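Local coordinates for protein glycerophosphoryl diester phosphodiesterase (Parabacteroides distasonis, PDB 3MZ2) that probably hydrolyses glycerophosphodiesters, releasing an alcohol and glycerol phosphate, on a TIM-barrel scaffold, at residues 250-255 with 263-268. Residues are numbered along the deposited sequence; the frame is centred on the assembly and turned at random. Where two conformers were deposited one is given.
Sequences EAYRMI and IESDRP. With SO4 (sulfate ion), chain F.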
ATOM      1  N   GLU A 250      -7.127  -9.956 -29.631  1.00 13.84           N
ATOM      2  CA  GLU A 250      -6.059  -9.394 -30.441  0.60 15.01           C
ATOM      3  C   GLU A 250      -4.961  -8.816 -29.555  1.00 14.24           C
ATOM      4  O   GLU A 250      -3.741  -9.034 -29.805  1.00 13.71           O
ATOM      5  CB  GLU A 250      -6.602  -8.332 -31.412  0.60 14.98           C
ATOM      6  CG  GLU A 250      -5.542  -7.829 -32.408  0.60 17.57           C
ATOM      7  CD  GLU A 250      -4.587  -6.834 -31.824  0.60 20.99           C
ATOM      8  OE1 GLU A 250      -5.019  -6.000 -30.976  0.60 19.74           O
ATOM      9  OE2 GLU A 250      -3.392  -6.904 -32.211  0.60 22.50           O
ATOM     10  N   ALA A 251      -5.366  -8.104 -28.503  1.00 13.74           N
ATOM     11  CA  ALA A 251      -4.434  -7.474 -27.600  1.00 13.06           C
ATOM     12  C   ALA A 251      -3.570  -8.500 -26.844  1.00 11.94           C
ATOM     13  O   ALA A 251      -2.365  -8.352 -26.710  1.00 12.95           O
ATOM     14  CB  ALA A 251      -5.212  -6.575 -26.589  1.00 12.09           C
ATOM     15  N   TYR A 252      -4.177  -9.589 -26.378  1.00 12.28           N
ATOM     16  CA  TYR A 252      -3.429 -10.618 -25.677  1.00 12.66           C
ATOM     17  C   TYR A 252      -2.405 -11.279 -26.600  1.00 12.64           C
ATOM     18  O   TYR A 252      -1.265 -11.500 -26.219  1.00 12.33           O
ATOM     19  CB  TYR A 252      -4.368 -11.672 -25.076  1.00 11.81           C
ATOM     20  CG  TYR A 252      -5.413 -11.123 -24.103  1.00 13.76           C
ATOM     21  CD1 TYR A 252      -5.087 -10.175 -23.141  1.00 14.41           C
ATOM     22  CD2 TYR A 252      -6.718 -11.607 -24.137  1.00 11.31           C
ATOM     23  CE1 TYR A 252      -6.040  -9.686 -22.255  1.00 13.84           C
ATOM     24  CE2 TYR A 252      -7.690 -11.122 -23.260  1.00 14.65           C
ATOM     25  CZ  TYR A 252      -7.345 -10.170 -22.316  1.00 11.98           C
ATOM     26  OH  TYR A 252      -8.310  -9.707 -21.454  1.00 13.81           O
ATOM     27  N   ARG A 253      -2.809 -11.576 -27.827  1.00 13.18           N
ATOM     28  CA  ARG A 253      -1.835 -12.081 -28.811  1.00 14.12           C
ATOM     29  C   ARG A 253      -0.699 -11.120 -29.115  1.00 14.50           C
ATOM     30  O   ARG A 253       0.452 -11.531 -29.195  1.00 13.40           O
ATOM     31  CB  ARG A 253      -2.571 -12.547 -30.099  1.00 13.96           C
ATOM     32  CG  ARG A 253      -3.346 -13.841 -29.924  1.00 15.15           C
ATOM     33  CD  ARG A 253      -3.917 -14.297 -31.240  1.00 15.73           C
ATOM     34  NE  ARG A 253      -4.939 -13.412 -31.804  1.00 14.02           N
ATOM     35  CZ  ARG A 253      -6.255 -13.505 -31.565  1.00 17.29           C
ATOM     36  NH1 ARG A 253      -6.749 -14.476 -30.745  1.00 15.81           N
ATOM     37  NH2 ARG A 253      -7.079 -12.638 -32.154  1.00 16.06           N
HETATM   38  N   MSE A 254      -0.998  -9.830 -29.250  1.00 14.20           N
HETATM   39  CA  MSE A 254       0.034  -8.828 -29.536  1.00 16.60           C
HETATM   40  C   MSE A 254       1.082  -8.822 -28.409  1.00 15.04           C
HETATM   41  O   MSE A 254       2.285  -8.773 -28.665  1.00 14.37           O
HETATM   42  CB  MSE A 254      -0.617  -7.458 -29.719  1.00 17.36           C
HETATM   43  CG  MSE A 254       0.346  -6.348 -29.899  1.00 24.32           C
HETATM   44 SE   MSE A 254      -0.477  -4.868 -30.920  0.75 38.28          SE
HETATM   45  CE  MSE A 254      -2.042  -4.475 -29.748  1.00 37.81           C
ATOM     46  N   ILE A 255       0.629  -8.956 -27.156  1.00 13.70           N
ATOM     47  CA  ILE A 255       1.546  -8.975 -26.025  1.00 13.65           C
ATOM     48  C   ILE A 255       2.524 -10.136 -26.153  1.00 13.94           C
ATOM     49  O   ILE A 255       3.734  -9.946 -25.994  1.00 13.92           O
ATOM     50  CB  ILE A 255       0.837  -9.011 -24.671  1.00 12.79           C
ATOM     51  CG1 ILE A 255       0.124  -7.669 -24.451  1.00 14.30           C
ATOM     52  CG2 ILE A 255       1.850  -9.302 -23.563  1.00 13.67           C
ATOM     53  CD1 ILE A 255      -1.032  -7.710 -23.444  1.00 14.42           C
ATOM     54  N   ILE A 263       1.128 -13.191 -19.073  1.00 10.77           N
ATOM     55  CA  ILE A 263       0.032 -12.200 -18.974  1.00 10.58           C
ATOM     56  C   ILE A 263      -0.722 -12.403 -17.669  1.00 11.76           C
ATOM     57  O   ILE A 263      -1.229 -13.538 -17.407  1.00 11.99           O
ATOM     58  CB  ILE A 263      -0.932 -12.317 -20.145  1.00 11.05           C
ATOM     59  CG1 ILE A 263      -0.219 -11.843 -21.405  1.00 14.55           C
ATOM     60  CG2 ILE A 263      -2.168 -11.447 -19.897  1.00 11.78           C
ATOM     61  CD1 ILE A 263      -0.980 -12.186 -22.717  1.00 13.46           C
ATOM     62  N   GLU A 264      -0.758 -11.374 -16.831  1.00 10.02           N
ATOM     63  CA  GLU A 264      -1.658 -11.329 -15.671  1.00 11.39           C
ATOM     64  C   GLU A 264      -2.931 -10.585 -16.044  1.00 11.15           C
ATOM     65  O   GLU A 264      -2.875  -9.452 -16.525  1.00 10.28           O
ATOM     66  CB  GLU A 264      -1.017 -10.639 -14.473  1.00 12.14           C
ATOM     67  CG  GLU A 264      -1.921 -10.574 -13.250  1.00 14.61           C
ATOM     68  CD  GLU A 264      -1.402  -9.607 -12.209  1.00 15.54           C
ATOM     69  OE1 GLU A 264      -1.405  -8.379 -12.446  1.00 20.67           O
ATOM     70  OE2 GLU A 264      -0.973 -10.072 -11.176  1.00 18.52           O
ATOM     71  N   SER A 265      -4.077 -11.218 -15.792  1.00 11.17           N
ATOM     72  CA  SER A 265      -5.352 -10.736 -16.297  1.00 10.82           C
ATOM     73  C   SER A 265      -6.496 -11.042 -15.376  1.00 10.56           C
ATOM     74  O   SER A 265      -6.495 -12.111 -14.696  1.00  9.90           O
ATOM     75  CB  SER A 265      -5.586 -11.355 -17.693  1.00 10.89           C
ATOM     76  OG  SER A 265      -6.827 -11.026 -18.273  1.00 11.51           O
ATOM     77  N   ASP A 266      -7.510 -10.165 -15.375  1.00 11.23           N
ATOM     78  CA  ASP A 266      -8.774 -10.444 -14.711  1.00 11.61           C
ATOM     79  C   ASP A 266      -9.579 -11.466 -15.529  1.00 12.11           C
ATOM     80  O   ASP A 266     -10.549 -11.985 -15.030  1.00 12.00           O
ATOM     81  CB  ASP A 266      -9.627  -9.175 -14.519  1.00 11.27           C
ATOM     82  CG  ASP A 266      -9.106  -8.263 -13.428  1.00 14.07           C
ATOM     83  OD1 ASP A 266      -8.556  -8.785 -12.455  1.00 16.26           O
ATOM     84  OD2 ASP A 266      -9.248  -7.021 -13.560  1.00 13.32           O
ATOM     85  N   ARG A 267      -9.155 -11.717 -16.779  1.00 11.75           N
ATOM     86  CA  ARG A 267      -9.840 -12.572 -17.716  1.00 12.38           C
ATOM     87  C   ARG A 267      -8.954 -13.713 -18.216  1.00 13.16           C
ATOM     88  O   ARG A 267      -8.790 -13.881 -19.408  1.00 12.66           O
ATOM     89  CB  ARG A 267     -10.314 -11.753 -18.910  1.00 12.54           C
ATOM     90  CG  ARG A 267     -11.185 -10.541 -18.587  1.00 14.37           C
ATOM     91  CD  ARG A 267     -11.494  -9.779 -19.874  1.00 15.60           C
ATOM     92  NE  ARG A 267     -12.280  -8.565 -19.637  1.00 15.96           N
ATOM     93  CZ  ARG A 267     -13.610  -8.518 -19.530  1.00 18.81           C
ATOM     94  NH1 ARG A 267     -14.335  -9.620 -19.651  1.00 21.26           N
ATOM     95  NH2 ARG A 267     -14.226  -7.353 -19.329  1.00 23.78           N
ATOM     96  N   PRO A 268      -8.383 -14.501 -17.290  1.00 12.50           N
ATOM     97  CA  PRO A 268      -7.402 -15.527 -17.706  1.00 11.81           C
ATOM     98  C   PRO A 268      -7.899 -16.569 -18.718  1.00 12.94           C
ATOM     99  O   PRO A 268      -7.110 -17.119 -19.499  1.00 13.68           O
ATOM    100  CB  PRO A 268      -7.030 -16.190 -16.384  1.00 10.97           C
ATOM    101  CG  PRO A 268      -8.225 -15.930 -15.475  1.00 10.90           C
ATOM    102  CD  PRO A 268      -8.669 -14.565 -15.840  1.00 11.97           C
TER
HETATM  103  S   SO4 F   8     -14.315  -4.115 -17.394  1.00 69.78           S
HETATM  104  O1  SO4 F   8     -15.651  -4.713 -17.448  1.00 70.21           O
HETATM  105  O2  SO4 F   8     -13.438  -4.774 -18.365  1.00 69.41           O
HETATM  106  O3  SO4 F   8     -14.401  -2.689 -17.707  1.00 70.26           O
HETATM  107  O4  SO4 F   8     -13.779  -4.255 -16.040  1.00 70.19           O
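The ring of Tyr252 and the guanidinium of Arg267 stand with planes 41° apart and do not stack; the two side chains cross at about a right angle, and the touch is Tyr252 OH against the methylenes of Arg267, 3.6 Å from its CD. Ser265 OG approaches the hydroxyl end of the ring obliquely. The guanidinium lies farther out, and sulfate O2 sits at its edge, in plane, where Arg267 NH2 donates to it over 2.9 Å. That sulfate, probably from the crystallisation liquor, is also held by Lys241; Glu270 OE2 forms a salt bridge with Arg267 NH1, and Arg267 NE is hydrogen-bonded to Asp240 O. Strand 231-234, helix 245-257 and strand 262-265 form a beta-alpha-beta unit of the TIM barrel, in which the short helix and strand segments run nearly antiparallel, at 151° with axes 10.6 Å apart. Between them Ile255 CG2 rests 3.9 Å from Ile263 CG1 in apolar packing, and Ile263 CD1 also lies 3.6 Å from Tyr252 O. With CG1 anti to its carbonyl carbon (chi1 -70°), Ile263 sends this branch to the helix, and the extended chi2 carries CD1 onto it. Where the strand gives way to loop, Ser265 OG accepts from Arg267 N at 2.9 Å, forming an ST turn, and Asp240 OD1 bonds to both Ser265 OG and Tyr252 OH, bridging the two hydroxyls.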